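Local structure of SusD homolog (Bacteroides thetaiotaomicron, 3SGH) at residues T450-R455 with G486-W491; R456-R461 with G481-G486. The protein probably binds glycans at the outer membrane of a gut bacterium, as SusD-like lipoproteins do, presenting them to a partner transporter for uptake. One frame throughout, in Å; residues are numbered along the deposited sequence.

Contact 1. Residues T450-R455 with G486-W491; sequences TGRGQR and GTDLWW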
loop_
_atom_site.group_PDB
_atom_site.type_symbol
_atom_site.label_atom_id
_atom_site.label_comp_id
_atom_site.label_asym_id
_atom_site.label_seq_id
_atom_site.Cartn_x
_atom_site.Cartn_y
_atom_site.Cartn_z
ATOM N N THR A 450 9.394 19.212 -2.706
ATOM C CA THR A 450 7.963 18.975 -2.518
ATOM C C THR A 450 7.221 18.588 -3.827
ATOM O O THR A 450 6.148 18.006 -3.768
ATOM C CB THR A 450 7.303 20.208 -1.885
ATOM O OG1 THR A 450 7.583 21.334 -2.725
ATOM C CG2 THR A 450 7.863 20.452 -0.462
ATOM N N GLY A 451 7.788 18.878 -4.988
ATOM C CA GLY A 451 7.164 18.452 -6.235
ATOM C C GLY A 451 7.038 16.942 -6.372
ATOM O O GLY A 451 6.044 16.449 -6.887
ATOM N N ARG A 452 8.064 16.217 -5.929
ATOM C CA ARG A 452 8.125 14.771 -6.125
ATOM C C ARG A 452 8.113 13.979 -4.824
ATOM O O ARG A 452 7.857 12.768 -4.852
ATOM C CB ARG A 452 9.378 14.421 -6.933
ATOM C CG ARG A 452 9.395 15.203 -8.283
ATOM C CD ARG A 452 10.504 14.824 -9.168
ATOM N NE ARG A 452 10.399 13.475 -9.702
ATOM C CZ ARG A 452 11.254 12.468 -9.454
ATOM N NH1 ARG A 452 12.302 12.608 -8.654
ATOM N NH2 ARG A 452 11.073 11.307 -10.050
ATOM N N GLY A 453 8.428 14.662 -3.728
ATOM C CA GLY A 453 8.414 14.059 -2.407
ATOM C C GLY A 453 9.590 13.106 -2.164
ATOM O O GLY A 453 10.559 13.061 -2.946
ATOM N N GLN A 454 9.477 12.338 -1.090
ATOM C CA GLN A 454 10.437 11.278 -0.776
ATOM C C GLN A 454 10.242 10.162 -1.777
ATOM O O GLN A 454 9.133 9.845 -2.119
ATOM C CB GLN A 454 10.249 10.764 0.664
ATOM C CG GLN A 454 11.252 9.668 1.020
ATOM C CD GLN A 454 11.553 9.564 2.505
ATOM O OE1 GLN A 454 11.239 10.480 3.299
ATOM N NE2 GLN A 454 12.210 8.443 2.904
ATOM N N ARG A 455 11.323 9.582 -2.277
ATOM C CA ARG A 455 11.257 8.666 -3.407
ATOM C C ARG A 455 11.466 7.187 -2.980
ATOM O O ARG A 455 11.056 6.277 -3.698
ATOM C CB ARG A 455 12.228 9.099 -4.469
ATOM C CG ARG A 455 12.042 10.518 -4.938
ATOM C CD ARG A 455 10.628 10.855 -5.476
ATOM N NE ARG A 455 10.283 10.062 -6.663
ATOM C CZ ARG A 455 9.118 10.100 -7.320
ATOM N NH1 ARG A 455 8.121 10.861 -6.901
ATOM N NH2 ARG A 455 8.930 9.370 -8.418
ATOM N N GLY A 486 15.899 10.630 -1.671
ATOM C CA GLY A 486 15.449 11.247 -2.919
ATOM C C GLY A 486 15.802 10.485 -4.207
ATOM O O GLY A 486 15.470 10.943 -5.320
ATOM N N THR A 487 16.472 9.342 -4.055
ATOM C CA THR A 487 16.818 8.446 -5.138
ATOM C C THR A 487 15.629 7.610 -5.573
ATOM O O THR A 487 14.960 7.031 -4.758
ATOM C CB THR A 487 17.999 7.528 -4.759
ATOM O OG1 THR A 487 19.182 8.339 -4.644
ATOM C CG2 THR A 487 18.305 6.475 -5.812
ATOM N N ASP A 488 15.401 7.587 -6.887
ATOM C CA ASP A 488 14.321 6.831 -7.464
ATOM C C ASP A 488 14.596 5.336 -7.536
ATOM O O ASP A 488 15.701 4.884 -7.837
ATOM C CB ASP A 488 13.945 7.395 -8.829
ATOM C CG ASP A 488 12.883 8.511 -8.739
ATOM O OD1 ASP A 488 11.811 8.307 -8.102
ATOM O OD2 ASP A 488 13.145 9.606 -9.330
ATOM N N LEU A 489 13.531 4.589 -7.260
ATOM C CA LEU A 489 13.496 3.163 -7.505
ATOM C C LEU A 489 13.402 2.802 -9.002
ATOM O O LEU A 489 13.021 3.611 -9.843
ATOM C CB LEU A 489 12.357 2.552 -6.709
ATOM C CG LEU A 489 12.498 2.729 -5.198
ATOM C CD1 LEU A 489 11.421 1.962 -4.443
ATOM C CD2 LEU A 489 13.899 2.284 -4.691
ATOM N N TRP A 490 13.676 1.533 -9.295
ATOM C CA TRP A 490 13.891 1.064 -10.663
ATOM C C TRP A 490 12.613 1.247 -11.516
ATOM O O TRP A 490 12.669 1.597 -12.711
ATOM C CB TRP A 490 14.294 -0.405 -10.572
ATOM C CG TRP A 490 14.324 -1.179 -11.814
ATOM C CD1 TRP A 490 15.245 -1.077 -12.840
ATOM C CD2 TRP A 490 13.486 -2.295 -12.141
ATOM N NE1 TRP A 490 14.980 -2.047 -13.792
ATOM C CE2 TRP A 490 13.900 -2.782 -13.387
ATOM C CE3 TRP A 490 12.414 -2.905 -11.511
ATOM C CZ2 TRP A 490 13.261 -3.865 -14.023
ATOM C CZ3 TRP A 490 11.784 -3.974 -12.146
ATOM C CH2 TRP A 490 12.201 -4.427 -13.377
ATOM N N TRP A 491 11.475 1.015 -10.878
ATOM C CA TRP A 491 10.167 1.078 -11.510
ATOM C C TRP A 491 9.522 2.457 -11.428
ATOM O O TRP A 491 8.496 2.674 -12.077
ATOM C CB TRP A 491 9.209 0.062 -10.885
ATOM C CG TRP A 491 9.140 0.150 -9.369
ATOM C CD1 TRP A 491 9.852 -0.581 -8.485
ATOM C CD2 TRP A 491 8.316 1.047 -8.578
ATOM N NE1 TRP A 491 9.529 -0.214 -7.181
ATOM C CE2 TRP A 491 8.580 0.766 -7.218
ATOM C CE3 TRP A 491 7.359 2.014 -8.887
ATOM C CZ2 TRP A 491 7.971 1.464 -6.178
ATOM C CZ3 TRP A 491 6.725 2.697 -7.850
ATOM C CH2 TRP A 491 7.045 2.435 -6.517
HETATM O O HOH W 1 11.178 6.030 -6.497
#
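Bent at chi2 (-56°) and again at chi3 (-62°), the side chain of Arg455 curls round to present its NE/NH2 edge to Asp488 side-on, while Arg452, extended at chi2 and bent at chi3, brings its guanidinium in end-on. The two arginines divide the carboxylate between them. Arg455 NE gives its hydrogen to Asp488 OD1 at 2.7 Å, with NH2 of the same arginine as a longer second donor at 3.1 Å. On the other oxygen, Arg452 NH2 lies 2.8 Å from Asp488 OD2 and bonds it more directly than Arg452 NH1, 3.2 Å from the same atom. All four donors come on the syn side, and the Arg455 guanidinium stands nearly perpendicular to the carboxylate, the planes 87° apart. The guanidiniums partly overlap rim over rim; the shared carboxylate probably offsets the two positive charges, so an acidic residue suits this place. Arg455 NH1, 2.8 Å from Arg452 O, ties the loop back on itself and helps to fix the rotation of the guanidinium. A water bridges the two segments, donating to Arg455 O and Asp488 OD1 and accepting from Leu489 N. The aliphatic part of Arg455 lies along the other segment, its CB 3.4 Å from Thr487 O, a buried carbonyl without a hydrogen-bond partner. This salt-bridge network joins two irregular loops, one following helix 424-432 and one following helix 468-477. Phe429 and Arg430 of helix 424-432 touch Arg455 and Leu489 respectively, and Glu140 of helix 140-162 also meets Leu489.

Contact 2. Residues R456-R461 with G481-G486; sequences RLRFTR and GKDSNG
The guanidinium of Arg456 turns its edge to Asp483 and Ser484 O, with the backbone N of Arg458 over one face, and its NH2 lies above a face of the Phe459 ring, toward the rim. In that edge NH1 serves two acceptors, Asp483 OD1 at 2.8 Å through the anti lone pair and Ser484 O at 3.1 Å from above the carbonyl plane. Asp483 OD1 has two further donors, Arg456 NH2 and, on its syn lone pair, Phe459 N at 3.1 Å. Asp483 CG, anti to the backbone N (chi1 -177°), carries the carboxylate out to them, and OD2 is hydrogen-bonded to Tyr464 OH. Asp483 centres an inverse gamma turn, and Ser484 OG accepts from Gly486 N in an ST turn; these turns shape a loop of the helical SusD fold. A leucine in place of Arg456 would probably leave the Asp483 carboxylate without its charged mate and Ser484 O without this donor. Arg458 runs across Asp483, its CB against OD1, and its NE reaches Asn485 OD1 at 2.9 Å. One water links Arg458 NH2 to Asn485 ND2, another Arg458 NH1 to Asp483 OD2. Phe459, suitably nonpolar, packs on Val471, Ala474 and Val475 of helix 468-477.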
loop_
_atom_site.group_PDB
_atom_site.type_symbol
_atom_site.label_atom_id
_atom_site.label_comp_id
_atom_site.label_asym_id
_atom_site.label_seq_id
_atom_site.Cartn_x
_atom_site.Cartn_y
_atom_site.Cartn_z
ATOM N N ARG A 456 12.091 6.993 -1.820
ATOM C CA ARG A 456 12.385 5.674 -1.255
ATOM C C ARG A 456 12.828 5.787 0.206
ATOM O O ARG A 456 13.198 6.865 0.671
ATOM C CB ARG A 456 13.508 4.976 -2.034
ATOM C CG ARG A 456 14.885 5.564 -1.885
ATOM C CD ARG A 456 15.905 4.933 -2.785
ATOM N NE ARG A 456 16.436 3.705 -2.179
ATOM C CZ ARG A 456 17.461 3.676 -1.333
ATOM N NH1 ARG A 456 18.052 4.807 -0.929
ATOM N NH2 ARG A 456 17.883 2.512 -0.846
ATOM N N LEU A 457 12.810 4.660 0.910
ATOM C CA LEU A 457 13.514 4.549 2.180
ATOM C C LEU A 457 14.954 4.101 1.889
ATOM O O LEU A 457 15.217 3.509 0.853
ATOM C CB LEU A 457 12.799 3.548 3.097
ATOM C CG LEU A 457 11.640 4.115 3.925
ATOM C CD1 LEU A 457 10.625 4.888 3.096
ATOM C CD2 LEU A 457 10.971 2.971 4.708
ATOM N N ARG A 458 15.862 4.370 2.823
ATOM C CA ARG A 458 17.256 4.043 2.688
ATOM C C ARG A 458 17.541 2.671 3.287
ATOM O O ARG A 458 16.731 2.135 4.067
ATOM C CB ARG A 458 18.114 5.103 3.393
ATOM C CG ARG A 458 18.093 6.457 2.708
ATOM C CD ARG A 458 18.921 7.513 3.456
ATOM N NE ARG A 458 18.221 7.884 4.703
ATOM C CZ ARG A 458 18.522 7.434 5.917
ATOM N NH1 ARG A 458 19.541 6.601 6.106
ATOM N NH2 ARG A 458 17.794 7.798 6.965
ATOM N N PHE A 459 18.704 2.137 2.917
ATOM C CA PHE A 459 19.254 0.914 3.499
ATOM C C PHE A 459 19.485 1.163 5.016
ATOM O O PHE A 459 19.702 2.308 5.461
ATOM C CB PHE A 459 20.556 0.533 2.775
ATOM C CG PHE A 459 20.394 0.266 1.279
ATOM C CD1 PHE A 459 19.287 -0.386 0.791
ATOM C CD2 PHE A 459 21.401 0.626 0.409
ATOM C CE1 PHE A 459 19.179 -0.693 -0.571
ATOM C CE2 PHE A 459 21.318 0.334 -0.940
ATOM C CZ PHE A 459 20.222 -0.308 -1.435
ATOM N N THR A 460 19.428 0.100 5.809
ATOM C CA THR A 460 19.462 0.243 7.258
ATOM C C THR A 460 20.851 0.277 7.882
ATOM O O THR A 460 21.826 -0.258 7.326
ATOM C CB THR A 460 18.725 -0.919 7.929
ATOM O OG1 THR A 460 19.480 -2.121 7.703
ATOM C CG2 THR A 460 17.262 -1.034 7.386
ATOM N N ARG A 461 20.929 0.877 9.070
ATOM C CA ARG A 461 22.188 0.932 9.791
ATOM C C ARG A 461 22.653 -0.473 10.106
ATOM O O ARG A 461 23.865 -0.744 10.047
ATOM C CB ARG A 461 22.129 1.788 11.077
ATOM C CG ARG A 461 23.513 1.744 11.849
ATOM C CD ARG A 461 23.732 2.796 12.949
ATOM N NE ARG A 461 23.927 4.103 12.329
ATOM C CZ ARG A 461 25.018 4.859 12.386
ATOM N NH1 ARG A 461 26.121 4.521 13.091
ATOM N NH2 ARG A 461 24.987 6.007 11.721
ATOM N N GLY A 481 23.132 5.663 -7.951
ATOM C CA GLY A 481 24.290 5.277 -7.131
ATOM C C GLY A 481 24.422 5.897 -5.736
ATOM O O GLY A 481 25.498 5.885 -5.134
ATOM N N LYS A 482 23.329 6.418 -5.190
ATOM C CA LYS A 482 23.340 7.084 -3.901
ATOM C C LYS A 482 22.226 6.550 -3.014
ATOM O O LYS A 482 21.061 6.536 -3.427
ATOM C CB LYS A 482 23.123 8.580 -4.107
ATOM C CG LYS A 482 23.665 9.400 -2.974
ATOM C CD LYS A 482 23.252 10.886 -2.997
ATOM C CE LYS A 482 23.631 11.538 -1.662
ATOM N NZ LYS A 482 23.155 12.941 -1.673
ATOM N N ASP A 483 22.555 6.170 -1.784
ATOM C CA ASP A 483 21.549 5.671 -0.836
ATOM C C ASP A 483 20.887 6.867 -0.138
ATOM O O ASP A 483 21.212 7.214 0.995
ATOM C CB ASP A 483 22.214 4.717 0.179
ATOM C CG ASP A 483 21.222 4.092 1.176
ATOM O OD1 ASP A 483 20.003 4.027 0.868
ATOM O OD2 ASP A 483 21.692 3.654 2.283
ATOM N N SER A 484 19.965 7.491 -0.854
ATOM C CA SER A 484 19.270 8.695 -0.472
ATOM C C SER A 484 17.762 8.512 -0.435
ATOM O O SER A 484 17.210 7.742 -1.248
ATOM C CB SER A 484 19.566 9.769 -1.540
ATOM O OG SER A 484 18.827 10.941 -1.335
ATOM N N ASN A 485 17.105 9.289 0.427
ATOM C CA ASN A 485 15.632 9.393 0.419
ATOM C C ASN A 485 15.087 9.887 -0.929
ATOM O O ASN A 485 13.934 9.646 -1.271
ATOM C CB ASN A 485 15.149 10.398 1.479
ATOM C CG ASN A 485 15.351 9.926 2.906
ATOM O OD1 ASN A 485 15.902 8.828 3.163
ATOM N ND2 ASN A 485 14.937 10.767 3.854
ATOM N N GLY A 486 15.899 10.630 -1.671
ATOM C CA GLY A 486 15.449 11.247 -2.919
ATOM C C GLY A 486 15.802 10.485 -4.207
ATOM O O GLY A 486 15.470 10.943 -5.320
HETATM O O HOH W 2 16.121 10.278 6.547
HETATM O O HOH W 3 21.547 5.199 4.557
#

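How the contacts relate
Contacts 1 and 2 are successive parts of one loop-to-loop seam, their centres about 11 Å apart, with Gly486 common to both. Contact 2 lies within the length of chain that contact 1 brings together, its segments closer in sequence to helices 461-466 and 468-477. Where they meet, Arg455 N lies 2.8 Å from Asn485 O, a probable hydrogen bond, and Thr487 OG1, which also bonds Asn480, lies 2.9 Å from Lys482 O. Thr487 O of contact 1 packs against CD of Arg456 in contact 2. In contact 1 two arginines share Asp488; in contact 2 Arg456 is salt-bridged to Asp483. Nothing in the geometry assigns either contact to a sugar-binding site.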